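Local coordinates for beta-ketoacyl synthase (Pseudomonas aeruginosa, PDB 4CW4), which condenses acetyl-CoA with malonyl-[acyl-carrier-protein] to give 3-oxobutanoyl-[ACP], the primer that initiates fatty acid biosynthesis, at residues R380-D384 with Q577-A581; R8-G14 with V370-E376; D201-G207 with A581-Y585. One frame throughout, in Å; residues are numbered along the deposited sequence.

Overall arrangement
The three contacts show how chemistry follows depth in a thiolase-like fold. Contact 2 lies in the core: strands 10-19 and 366-374 pair antiparallel there, with backbone bonds, aliphatic packing and, at one end, a cluster of charges. Contacts 1 and 3 both bring helix 565-590 onto the ketosynthase body, with centres about 10 Å apart and Ala-581 in common. Contact 1 is a surface contact, held by a bidentate ion pair and a hydroxyl bond; contact 3, partly buried, relies on a tyrosine, its ring against an arginine CB and its hydroxyl bonded to an aspartate, and a close glycine-alanine approach. Contact 2 touches both: Val-13 packs on Ala-383 and Asp-384, and Gly-14 on Ser-205 and Thr-206.

Contact 1 of 3, residues R380-D384 with Q577-A581; sequences RLGAD and QTRAA
The guanidinium of Arg-579 receives the carboxylate of Asp-384 at its edge, with Asp-384 CG in its plane, while the two flat groups are turned 57° against each other. The grip is side-on, one nitrogen to each oxygen. Arg-579 NH2 reaches Asp-384 OD1 at 2.8 Å on the syn side of that oxygen, whereas Arg-579 NE meets Asp-384 OD2 at 3.1 Å from above the carboxylate plane. The NE bond is the longer, and the salt bridge is bidentate but twisted. Chain shape brings the charges together: Asp-384 holds CG opposite its own backbone N (chi1 -151°), and Arg-579 runs out extended from CG to NE, crossing the aspartate at about a right angle. Nearby, Arg-575 approaches Asp-384 OD1 in a long, weak ion pair.

The second grip is neutral. Thr-578 OG1 donates to Gly-382 O at 2.7 Å, somewhat off the carbonyl plane; Arg-575 O, a turn back, is also bonded, so the two carbonyls would share one hydroxyl hydrogen. Thr-578 CG2 lies 3.3 Å from Gly-382 O, with Leu-381 O a little farther off, so the methyl rests against the end of helix 375-381. Gly-382, with positive phi, closes that helix in a Schellman motif.

Tyr-571 and Lys-574 extend the bonding by taking hold of Ala-383 O and Arg-380 O. The C-terminal end of helix 375-381 and the loop leading to strand 387-394 are thus fastened to helix 565-590, with Ile-208 touching Leu-381, Ala-383 and Thr-578, and Met-373 of strand 366-374 against the first two.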
ATOM      1  N   ARG A 380     -23.389  21.813  11.471  1.00 12.74           N
ATOM      2  CA  ARG A 380     -24.484  21.159  12.170  1.00 13.40           C
ATOM      3  C   ARG A 380     -24.092  20.658  13.567  1.00 13.89           C
ATOM      4  O   ARG A 380     -24.873  20.771  14.506  1.00 14.29           O
ATOM      5  CB  ARG A 380     -25.033  19.988  11.337  1.00 14.91           C
ATOM      6  CG  ARG A 380     -26.345  19.460  11.869  1.00 16.30           C
ATOM      7  CD  ARG A 380     -26.683  18.063  11.400  1.00 16.48           C
ATOM      8  NE  ARG A 380     -26.490  17.871   9.976  1.00 17.42           N
ATOM      9  CZ  ARG A 380     -26.399  16.674   9.399  1.00 18.16           C
ATOM     10  NH1 ARG A 380     -26.505  15.567  10.121  1.00 18.61           N
ATOM     11  NH2 ARG A 380     -26.204  16.583   8.097  1.00 19.87           N
ATOM     12  N   LEU A 381     -22.884  20.120  13.699  1.00 12.91           N
ATOM     13  CA  LEU A 381     -22.475  19.457  14.933  1.00 12.10           C
ATOM     14  C   LEU A 381     -21.737  20.366  15.885  1.00 11.44           C
ATOM     15  O   LEU A 381     -21.444  19.960  17.007  1.00 13.30           O
ATOM     16  CB  LEU A 381     -21.569  18.265  14.644  1.00 12.53           C
ATOM     17  CG  LEU A 381     -22.171  17.144  13.807  1.00 14.50           C
ATOM     18  CD1 LEU A 381     -21.157  16.009  13.674  1.00 16.33           C
ATOM     19  CD2 LEU A 381     -23.474  16.651  14.401  1.00 17.54           C
ATOM     20  N   GLY A 382     -21.438  21.590  15.462  1.00 11.95           N
ATOM     21  CA  GLY A 382     -20.620  22.458  16.292  1.00 11.67           C
ATOM     22  C   GLY A 382     -19.164  21.979  16.386  1.00 10.76           C
ATOM     23  O   GLY A 382     -18.481  22.240  17.393  1.00 11.70           O
ATOM     24  N   ALA A 383     -18.685  21.271  15.368  1.00 10.73           N
ATOM     25  CA  ALA A 383     -17.305  20.784  15.349  1.00  9.98           C
ATOM     26  C   ALA A 383     -16.344  21.958  15.251  1.00 10.69           C
ATOM     27  O   ALA A 383     -16.600  22.938  14.534  1.00 11.94           O
ATOM     28  CB  ALA A 383     -17.088  19.871  14.164  1.00 10.21           C
ATOM     29  N   ASP A 384     -15.248  21.874  15.983  1.00 10.73           N
ATOM     30  CA  ASP A 384     -14.244  22.902  15.914  1.00 10.90           C
ATOM     31  C   ASP A 384     -13.546  22.838  14.561  1.00 11.32           C
ATOM     32  O   ASP A 384     -13.610  21.837  13.842  1.00 13.05           O
ATOM     33  CB  ASP A 384     -13.217  22.733  17.063  1.00 11.25           C
ATOM     34  CG  ASP A 384     -12.586  24.046  17.512  1.00 12.06           C
ATOM     35  OD1 ASP A 384     -12.703  25.077  16.814  1.00 12.79           O
ATOM     36  OD2 ASP A 384     -11.953  24.043  18.585  1.00 12.37           O
ATOM     37  N   GLN A 577     -19.801  24.214  23.453  1.00 13.22           N
ATOM     38  CA  GLN A 577     -19.975  22.983  24.219  1.00 15.09           C
ATOM     39  C   GLN A 577     -18.977  21.932  23.757  1.00 13.66           C
ATOM     40  O   GLN A 577     -18.386  21.214  24.566  1.00 14.06           O
ATOM     41  CB  GLN A 577     -21.409  22.462  24.054  1.00 19.07           C
ATOM     42  CG  GLN A 577     -22.482  23.405  24.595  1.00 25.34           C
ATOM     43  CD  GLN A 577     -23.902  22.957  24.246  1.00 30.90           C
ATOM     44  OE1 GLN A 577     -24.152  22.374  23.183  1.00 33.39           O
ATOM     45  NE2 GLN A 577     -24.837  23.238  25.139  1.00 32.85           N
ATOM     46  N   THR A 578     -18.792  21.811  22.448  1.00 12.63           N
ATOM     47  CA  THR A 578     -17.826  20.822  21.976  1.00 12.65           C
ATOM     48  C   THR A 578     -16.404  21.218  22.405  1.00 12.52           C
ATOM     49  O   THR A 578     -15.618  20.352  22.753  1.00 12.12           O
ATOM     50  CB  THR A 578     -17.889  20.605  20.481  1.00 15.01           C
ATOM     51  OG1 THR A 578     -17.371  21.726  19.823  1.00 16.44           O
ATOM     52  CG2 THR A 578     -19.280  20.399  19.982  1.00 13.34           C
ATOM     53  N   ARG A 579     -16.093  22.512  22.472  1.00 11.72           N
ATOM     54  CA  ARG A 579     -14.765  22.930  22.943  1.00 11.14           C
ATOM     55  C   ARG A 579     -14.569  22.572  24.392  1.00 12.00           C
ATOM     56  O   ARG A 579     -13.478  22.172  24.770  1.00 11.96           O
ATOM     57  CB  ARG A 579     -14.513  24.428  22.727  1.00 11.92           C
ATOM     58  CG  ARG A 579     -14.222  24.742  21.283  1.00 12.40           C
ATOM     59  CD  ARG A 579     -14.137  26.238  21.013  1.00 11.93           C
ATOM     60  NE  ARG A 579     -13.563  26.456  19.698  1.00 12.62           N
ATOM     61  CZ  ARG A 579     -13.406  27.629  19.115  1.00 12.53           C
ATOM     62  NH1 ARG A 579     -13.772  28.753  19.738  1.00 12.34           N
ATOM     63  NH2 ARG A 579     -12.865  27.681  17.911  1.00 13.90           N
ATOM     64  N   ALA A 580     -15.615  22.733  25.203  1.00 12.86           N
ATOM     65  CA  ALA A 580     -15.544  22.322  26.601  1.00 13.37           C
ATOM     66  C   ALA A 580     -15.292  20.805  26.741  1.00 12.55           C
ATOM     67  O   ALA A 580     -14.501  20.377  27.562  1.00 13.17           O
ATOM     68  CB  ALA A 580     -16.824  22.753  27.338  1.00 13.89           C
ATOM     69  N   ALA A 581     -15.960  19.991  25.931  1.00 12.20           N
ATOM     70  CA  ALA A 581     -15.748  18.544  25.979  1.00 11.78           C
ATOM     71  C   ALA A 581     -14.313  18.180  25.563  1.00 12.08           C
ATOM     72  O   ALA A 581     -13.658  17.346  26.207  1.00 11.39           O
ATOM     73  CB  ALA A 581     -16.757  17.849  25.110  1.00 11.98           C
TER

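Contact 2 of 3, residues R8-G14 with V370-E376; sequences RLPVIVG and VVLMDDE
Val-13 lies across Met-373 and Val-371 at about right angles to both, its CG2 3.7 Å from Val-371 CG1 and 3.9 Å from Met-373 CG. That methyl stands between the backbone N and carbonyl carbon of Val-13 (chi1 -55° for CG1). On the sheet face that carries Ile-12 and Leu-372, these two run alongside each other, Ile-12 CG1 touching Leu-372 CD2 at 3.7 Å.

The antiparallel strands beneath are joined by paired bonds between Val-11 and Met-373. Farther along, Val-13 N donates to Val-371 O and Val-371 N to Gly-14 O, so that Val-13 and Gly-14 both face one residue: a classic beta bulge.

Toward the other end the chemistry turns polar. Leu-9 N donates to Asp-375 OD1 at 2.9 Å, from above the carboxylate plane, while Asp-375 OD2 is taken by His-563 and Arg-562. Asp-374 occupies the N-cap position of helix 375-381, its OD1 accepting from Leu-377 N and its OD2 paired with Arg-306. Arg-8 lies alongside Asp-374, its CD 3.5 Å from Asp-374 CB; the salt bridge from Arg-8 NE to Asp-374 OD1 is long, at 3.9 Å, with the oxygen well out of the guanidinium plane, so no N-H points at it, and Asp-374 OD2 lies over one guanidinium face. At the guanidinium edge, in plane, a water accepts from Arg-8 NH2 and donates to Glu-376 OE1.

Toward Asp-374, Arg-8 thus probably acts through charge and aliphatic contact, its directed bond here going to the water, while other residues satisfy the buried aspartates.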
ATOM      1  N   ARG A   8     -18.549  20.737  -1.149  1.00 17.30           N
ATOM      2  CA  ARG A   8     -18.234  20.692   0.263  1.00 14.40           C
ATOM      3  C   ARG A   8     -16.762  20.963   0.498  1.00 12.88           C
ATOM      4  O   ARG A   8     -15.906  20.460  -0.226  1.00 13.34           O
ATOM      5  CB  ARG A   8     -18.614  19.318   0.831  1.00 14.75           C
ATOM      6  CG  ARG A   8     -20.123  19.161   0.995  1.00 15.99           C
ATOM      7  CD  ARG A   8     -20.524  17.763   1.379  1.00 16.01           C
ATOM      8  NE  ARG A   8     -21.975  17.605   1.481  1.00 16.09           N
ATOM      9  CZ  ARG A   8     -22.604  16.435   1.499  1.00 18.03           C
ATOM     10  NH1 ARG A   8     -21.925  15.302   1.351  1.00 17.31           N
ATOM     11  NH2 ARG A   8     -23.916  16.395   1.635  1.00 19.55           N
ATOM     12  N   LEU A   9     -16.484  21.745   1.537  1.00 11.33           N
ATOM     13  CA  LEU A   9     -15.118  22.091   1.962  1.00 11.57           C
ATOM     14  C   LEU A   9     -14.647  21.149   3.061  1.00 11.70           C
ATOM     15  O   LEU A   9     -15.324  21.016   4.060  1.00 11.73           O
ATOM     16  CB  LEU A   9     -15.074  23.521   2.518  1.00 11.86           C
ATOM     17  CG  LEU A   9     -13.716  24.029   3.025  1.00 12.79           C
ATOM     18  CD1 LEU A   9     -12.733  24.207   1.881  1.00 13.09           C
ATOM     19  CD2 LEU A   9     -13.850  25.339   3.803  1.00 12.37           C
ATOM     20  N   PRO A  10     -13.492  20.488   2.878  1.00 10.99           N
ATOM     21  CA  PRO A  10     -12.985  19.642   3.964  1.00 10.25           C
ATOM     22  C   PRO A  10     -12.388  20.461   5.112  1.00  9.94           C
ATOM     23  O   PRO A  10     -11.398  21.194   4.924  1.00 11.45           O
ATOM     24  CB  PRO A  10     -11.878  18.821   3.273  1.00 11.34           C
ATOM     25  CG  PRO A  10     -12.200  18.890   1.805  1.00 10.88           C
ATOM     26  CD  PRO A  10     -12.712  20.283   1.644  1.00 11.54           C
ATOM     27  N   VAL A  11     -12.975  20.339   6.294  1.00  9.47           N
ATOM     28  CA  VAL A  11     -12.449  21.046   7.456  1.00 10.96           C
ATOM     29  C   VAL A  11     -11.888  20.039   8.454  1.00  9.43           C
ATOM     30  O   VAL A  11     -12.410  18.932   8.597  1.00 10.10           O
ATOM     31  CB  VAL A  11     -13.483  21.982   8.107  1.00 12.76           C
ATOM     32  CG1 VAL A  11     -13.888  23.064   7.134  1.00 14.20           C
ATOM     33  CG2 VAL A  11     -14.697  21.258   8.602  1.00 13.68           C
ATOM     34  N   ILE A  12     -10.799  20.438   9.116  1.00  9.74           N
ATOM     35  CA  ILE A  12     -10.135  19.615  10.109  1.00 10.23           C
ATOM     36  C   ILE A  12     -10.800  19.854  11.458  1.00 10.65           C
ATOM     37  O   ILE A  12     -10.690  20.950  12.008  1.00 10.30           O
ATOM     38  CB  ILE A  12      -8.627  19.935  10.207  1.00 10.72           C
ATOM     39  CG1 ILE A  12      -7.931  19.782   8.851  1.00 11.25           C
ATOM     40  CG2 ILE A  12      -7.979  19.049  11.287  1.00  9.68           C
ATOM     41  CD1 ILE A  12      -6.547  20.380   8.817  1.00 11.82           C
ATOM     42  N   VAL A  13     -11.515  18.850  11.963  1.00  9.76           N
ATOM     43  CA  VAL A  13     -12.280  18.992  13.200  1.00 10.48           C
ATOM     44  C   VAL A  13     -11.617  18.302  14.394  1.00  9.73           C
ATOM     45  O   VAL A  13     -12.073  18.448  15.534  1.00 10.60           O
ATOM     46  CB  VAL A  13     -13.740  18.491  13.046  1.00 10.40           C
ATOM     47  CG1 VAL A  13     -14.425  19.205  11.875  1.00 10.57           C
ATOM     48  CG2 VAL A  13     -13.799  16.973  12.873  1.00 10.91           C
ATOM     49  N   GLY A  14     -10.524  17.583  14.145  1.00 10.03           N
ATOM     50  CA  GLY A  14      -9.787  16.928  15.209  1.00  9.46           C
ATOM     51  C   GLY A  14      -8.457  16.456  14.672  1.00  9.23           C
ATOM     52  O   GLY A  14      -8.287  16.341  13.465  1.00  9.46           O
ATOM     53  N   VAL A 370      -5.767  12.955  11.242  1.00  9.58           N
ATOM     54  CA  VAL A 370      -6.660  14.105  11.263  1.00 10.59           C
ATOM     55  C   VAL A 370      -8.069  13.603  11.001  1.00 10.37           C
ATOM     56  O   VAL A 370      -8.273  12.595  10.301  1.00 10.77           O
ATOM     57  CB  VAL A 370      -6.295  15.199  10.220  1.00 12.49           C
ATOM     58  CG1 VAL A 370      -4.929  15.831  10.562  1.00 14.20           C
ATOM     59  CG2 VAL A 370      -6.336  14.662   8.795  1.00 13.51           C
ATOM     60  N   VAL A 371      -9.036  14.302  11.576  1.00  9.67           N
ATOM     61  CA  VAL A 371     -10.446  14.006  11.351  1.00 10.27           C
ATOM     62  C   VAL A 371     -10.999  15.129  10.503  1.00 10.43           C
ATOM     63  O   VAL A 371     -10.941  16.279  10.906  1.00 10.67           O
ATOM     64  CB  VAL A 371     -11.232  13.908  12.663  1.00 11.47           C
ATOM     65  CG1 VAL A 371     -12.664  13.473  12.396  1.00 11.96           C
ATOM     66  CG2 VAL A 371     -10.556  12.965  13.631  1.00 11.62           C
ATOM     67  N   LEU A 372     -11.499  14.795   9.319  1.00  9.48           N
ATOM     68  CA  LEU A 372     -12.098  15.759   8.412  1.00 10.30           C
ATOM     69  C   LEU A 372     -13.605  15.591   8.398  1.00 10.87           C
ATOM     70  O   LEU A 372     -14.125  14.470   8.481  1.00 11.50           O
ATOM     71  CB  LEU A 372     -11.598  15.551   6.976  1.00 10.09           C
ATOM     72  CG  LEU A 372     -10.086  15.485   6.778  1.00 10.92           C
ATOM     73  CD1 LEU A 372      -9.749  15.257   5.310  1.00 11.20           C
ATOM     74  CD2 LEU A 372      -9.429  16.774   7.306  1.00 11.08           C
ATOM     75  N   MET A 373     -14.304  16.712   8.257  1.00  9.95           N
ATOM     76  CA  MET A 373     -15.725  16.683   7.950  1.00 10.26           C
ATOM     77  C   MET A 373     -16.008  17.657   6.840  1.00 10.68           C
ATOM     78  O   MET A 373     -15.287  18.623   6.683  1.00 12.06           O
ATOM     79  CB  MET A 373     -16.564  17.100   9.155  1.00 11.11           C
ATOM     80  CG  MET A 373     -16.579  16.129  10.290  1.00 12.65           C
ATOM     81  SD  MET A 373     -17.623  16.716  11.638  1.00 13.12           S
ATOM     82  CE  MET A 373     -17.472  15.284  12.724  1.00 14.30           C
ATOM     83  N   ASP A 374     -17.075  17.426   6.089  1.00 10.31           N
ATOM     84  CA  ASP A 374     -17.569  18.486   5.227  1.00 12.02           C
ATOM     85  C   ASP A 374     -18.074  19.661   6.067  1.00 11.19           C
ATOM     86  O   ASP A 374     -18.465  19.514   7.225  1.00 11.80           O
ATOM     87  CB  ASP A 374     -18.650  17.991   4.269  1.00 11.77           C
ATOM     88  CG  ASP A 374     -19.943  17.634   4.958  1.00 13.13           C
ATOM     89  OD1 ASP A 374     -20.820  18.531   5.136  1.00 13.41           O
ATOM     90  OD2 ASP A 374     -20.096  16.449   5.303  1.00 14.58           O
ATOM     91  N   ASP A 375     -18.066  20.835   5.463  1.00 11.15           N
ATOM     92  CA  ASP A 375     -18.416  22.054   6.165  1.00 13.03           C
ATOM     93  C   ASP A 375     -19.835  22.072   6.707  1.00 12.67           C
ATOM     94  O   ASP A 375     -20.087  22.635   7.765  1.00 12.93           O
ATOM     95  CB  ASP A 375     -18.184  23.286   5.278  1.00 13.46           C
ATOM     96  CG  ASP A 375     -19.001  23.276   3.998  1.00 14.19           C
ATOM     97  OD1 ASP A 375     -18.813  22.368   3.173  1.00 13.46           O
ATOM     98  OD2 ASP A 375     -19.772  24.231   3.761  1.00 15.97           O
ATOM     99  N   GLU A 376     -20.762  21.477   5.984  1.00 13.63           N
ATOM    100  CA  GLU A 376     -22.151  21.494   6.414  1.00 14.46           C
ATOM    101  C   GLU A 376     -22.340  20.645   7.672  1.00 13.63           C
ATOM    102  O   GLU A 376     -23.011  21.062   8.621  1.00 13.52           O
ATOM    103  CB  GLU A 376     -23.033  21.003   5.269  1.00 17.78           C
ATOM    104  CG  GLU A 376     -24.511  21.085   5.527  1.00 22.97           C
ATOM    105  CD  GLU A 376     -25.295  20.757   4.280  1.00 27.95           C
ATOM    106  OE1 GLU A 376     -25.422  19.559   3.948  1.00 29.28           O
ATOM    107  OE2 GLU A 376     -25.768  21.705   3.623  1.00 31.68           O
TER
HETATM  108  O   HOH W   1     -26.043  18.455   1.690  1.00 35.11           O

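Contact 3 of 3, residues D201-G207 with A581-Y585; sequences DAIRSTG and AARAY
A type I beta turn, Arg-204 to Gly-207, leads out of helix 190-204 of the ketosynthase and meets one side of helix 565-590. Gly-207 has positive phi and makes the closest backbone approach, its CA 3.6 Å from Ala-582 N, so the turn lies directly against the helix backbone. The methyl of Ala-582 rests on Ser-205 O at 3.6 Å, and that of Ala-581 on Gly-207 O at 3.4 Å.

Tyr-585 spans the remaining distance to helix 190-204. With its CG turned opposite the backbone N (chi1 163°), the ring reaches back across Arg-204, whose CB stands over one face in a CH-pi contact, 3.5 Å from the centroid and only 2° off the normal. In the conformer given here, one of two, Arg-204 CD also touches Tyr-585 CE1 at 3.6 Å, and Arg-204 NH2 bonds Glu-595 O.

Asp-201 fixes the phenol end: its carboxylate also accepts from Ser-25 OG through OD1 and from Gly-17 N through OD2, and so is itself held in place. At the ring edge, Tyr-585 OH donates to the anti lone pair of Asp-201 OD1 at 2.7 Å.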
ATOM      1  N   ASP A 201      -6.686   9.188  20.233  1.00 10.31           N
ATOM      2  CA  ASP A 201      -6.338  10.591  20.537  1.00  9.88           C
ATOM      3  C   ASP A 201      -7.036  11.530  19.540  1.00  9.18           C
ATOM      4  O   ASP A 201      -7.671  12.520  19.945  1.00 10.63           O
ATOM      5  CB  ASP A 201      -4.821  10.768  20.489  1.00 10.98           C
ATOM      6  CG  ASP A 201      -4.362  12.125  20.945  1.00 10.56           C
ATOM      7  OD1 ASP A 201      -4.893  12.659  21.951  1.00 10.43           O
ATOM      8  OD2 ASP A 201      -3.467  12.683  20.287  1.00 10.37           O
ATOM      9  N   ALA A 202      -6.960  11.216  18.245  1.00  9.57           N
ATOM     10  CA  ALA A 202      -7.594  12.068  17.231  1.00 10.33           C
ATOM     11  C   ALA A 202      -9.122  12.173  17.408  1.00 10.37           C
ATOM     12  O   ALA A 202      -9.701  13.259  17.316  1.00 10.36           O
ATOM     13  CB  ALA A 202      -7.250  11.581  15.831  1.00 12.24           C
ATOM     14  N   ILE A 203      -9.785  11.048  17.639  1.00 10.82           N
ATOM     15  CA  ILE A 203     -11.240  11.026  17.744  1.00 12.76           C
ATOM     16  C   ILE A 203     -11.693  11.783  18.977  1.00 12.23           C
ATOM     17  O   ILE A 203     -12.649  12.532  18.942  1.00 12.70           O
ATOM     18  CB  ILE A 203     -11.735   9.556  17.797  1.00 16.10           C
ATOM     19  CG1 ILE A 203     -11.502   8.891  16.440  1.00 18.24           C
ATOM     20  CG2 ILE A 203     -13.197   9.461  18.230  1.00 17.26           C
ATOM     21  CD1 ILE A 203     -12.305   9.500  15.289  1.00 20.33           C
ATOM     22  N   ARG A 204     -11.003  11.580  20.092  0.56 11.51           N
ATOM     23  CA  ARG A 204     -11.393  12.237  21.329  0.56 10.99           C
ATOM     24  C   ARG A 204     -11.092  13.737  21.310  0.56 10.97           C
ATOM     25  O   ARG A 204     -11.722  14.504  22.031  0.56 11.16           O
ATOM     26  CB  ARG A 204     -10.714  11.579  22.535  0.56 11.01           C
ATOM     27  CG  ARG A 204     -11.165  10.144  22.796  0.56 12.32           C
ATOM     28  CD  ARG A 204     -10.679   9.618  24.110  0.56 14.62           C
ATOM     29  NE  ARG A 204     -11.010   8.203  24.270  0.56 16.79           N
ATOM     30  CZ  ARG A 204     -12.192   7.744  24.677  0.56 19.31           C
ATOM     31  NH1 ARG A 204     -13.175   8.590  24.989  0.56 19.81           N
ATOM     32  NH2 ARG A 204     -12.383   6.433  24.794  0.56 20.32           N
ATOM     33  N   SER A 205     -10.138  14.156  20.483  1.00 10.51           N
ATOM     34  CA  SER A 205      -9.803  15.570  20.358  1.00 10.83           C
ATOM     35  C   SER A 205     -10.934  16.370  19.742  1.00 10.95           C
ATOM     36  O   SER A 205     -10.940  17.579  19.846  1.00 11.73           O
ATOM     37  CB  SER A 205      -8.553  15.785  19.499  1.00  9.75           C
ATOM     38  OG  SER A 205      -8.841  15.704  18.106  1.00 10.59           O
ATOM     39  N   THR A 206     -11.899  15.714  19.102  1.00 10.38           N
ATOM     40  CA  THR A 206     -12.993  16.454  18.473  1.00 10.69           C
ATOM     41  C   THR A 206     -13.967  17.066  19.463  1.00 10.91           C
ATOM     42  O   THR A 206     -14.685  17.982  19.103  1.00 11.88           O
ATOM     43  CB  THR A 206     -13.830  15.575  17.522  1.00 11.66           C
ATOM     44  OG1 THR A 206     -14.550  14.594  18.274  1.00 11.44           O
ATOM     45  CG2 THR A 206     -12.970  14.910  16.439  1.00 11.75           C
ATOM     46  N   GLY A 207     -14.042  16.532  20.679  1.00 10.79           N
ATOM     47  CA  GLY A 207     -15.058  16.943  21.625  1.00 11.97           C
ATOM     48  C   GLY A 207     -16.470  16.509  21.279  1.00 13.12           C
ATOM     49  O   GLY A 207     -17.420  17.030  21.859  1.00 14.59           O
ATOM     50  N   ALA A 581     -15.960  19.991  25.931  1.00 12.20           N
ATOM     51  CA  ALA A 581     -15.748  18.544  25.979  1.00 11.78           C
ATOM     52  C   ALA A 581     -14.313  18.180  25.563  1.00 12.08           C
ATOM     53  O   ALA A 581     -13.658  17.346  26.207  1.00 11.39           O
ATOM     54  CB  ALA A 581     -16.757  17.849  25.110  1.00 11.98           C
ATOM     55  N   ALA A 582     -13.819  18.800  24.496  1.00 10.49           N
ATOM     56  CA  ALA A 582     -12.441  18.565  24.065  1.00 10.86           C
ATOM     57  C   ALA A 582     -11.432  18.946  25.137  1.00 10.92           C
ATOM     58  O   ALA A 582     -10.491  18.202  25.391  1.00 11.14           O
ATOM     59  CB  ALA A 582     -12.156  19.314  22.776  1.00 12.30           C
ATOM     60  N   ARG A 583     -11.609  20.114  25.762  1.00 11.89           N
ATOM     61  CA  ARG A 583     -10.697  20.530  26.825  1.00 11.68           C
ATOM     62  C   ARG A 583     -10.700  19.509  27.956  1.00 11.36           C
ATOM     63  O   ARG A 583      -9.666  19.245  28.558  1.00 10.33           O
ATOM     64  CB  ARG A 583     -11.098  21.906  27.378  1.00 14.00           C
ATOM     65  CG  ARG A 583     -10.725  23.093  26.520  1.00 16.50           C
ATOM     66  CD  ARG A 583     -10.820  24.406  27.314  1.00 19.54           C
ATOM     67  NE  ARG A 583     -12.174  24.691  27.734  1.00 19.90           N
ATOM     68  CZ  ARG A 583     -13.079  25.340  27.003  1.00 21.69           C
ATOM     69  NH1 ARG A 583     -12.799  25.769  25.779  1.00 22.30           N
ATOM     70  NH2 ARG A 583     -14.284  25.555  27.499  1.00 21.45           N
ATOM     71  N   ALA A 584     -11.861  18.939  28.257  1.00 10.72           N
ATOM     72  CA  ALA A 584     -11.935  17.962  29.336  1.00 11.17           C
ATOM     73  C   ALA A 584     -11.151  16.699  28.986  1.00 10.80           C
ATOM     74  O   ALA A 584     -10.487  16.110  29.851  1.00 11.17           O
ATOM     75  CB  ALA A 584     -13.365  17.635  29.653  1.00 11.99           C
ATOM     76  N   TYR A 585     -11.205  16.283  27.727  1.00 10.50           N
ATOM     77  CA  TYR A 585     -10.374  15.176  27.281  1.00 10.48           C
ATOM     78  C   TYR A 585      -8.888  15.523  27.440  1.00 11.55           C
ATOM     79  O   TYR A 585      -8.123  14.736  27.959  1.00 11.07           O
ATOM     80  CB  TYR A 585     -10.684  14.762  25.817  1.00 11.45           C
ATOM     81  CG  TYR A 585      -9.567  13.919  25.250  1.00 11.20           C
ATOM     82  CD1 TYR A 585      -9.255  12.705  25.823  1.00 11.21           C
ATOM     83  CD2 TYR A 585      -8.791  14.369  24.198  1.00 11.28           C
ATOM     84  CE1 TYR A 585      -8.206  11.957  25.375  1.00 10.49           C
ATOM     85  CE2 TYR A 585      -7.719  13.619  23.725  1.00 11.49           C
ATOM     86  CZ  TYR A 585      -7.427  12.423  24.337  1.00 10.24           C
ATOM     87  OH  TYR A 585      -6.389  11.649  23.894  1.00 12.74           O
TER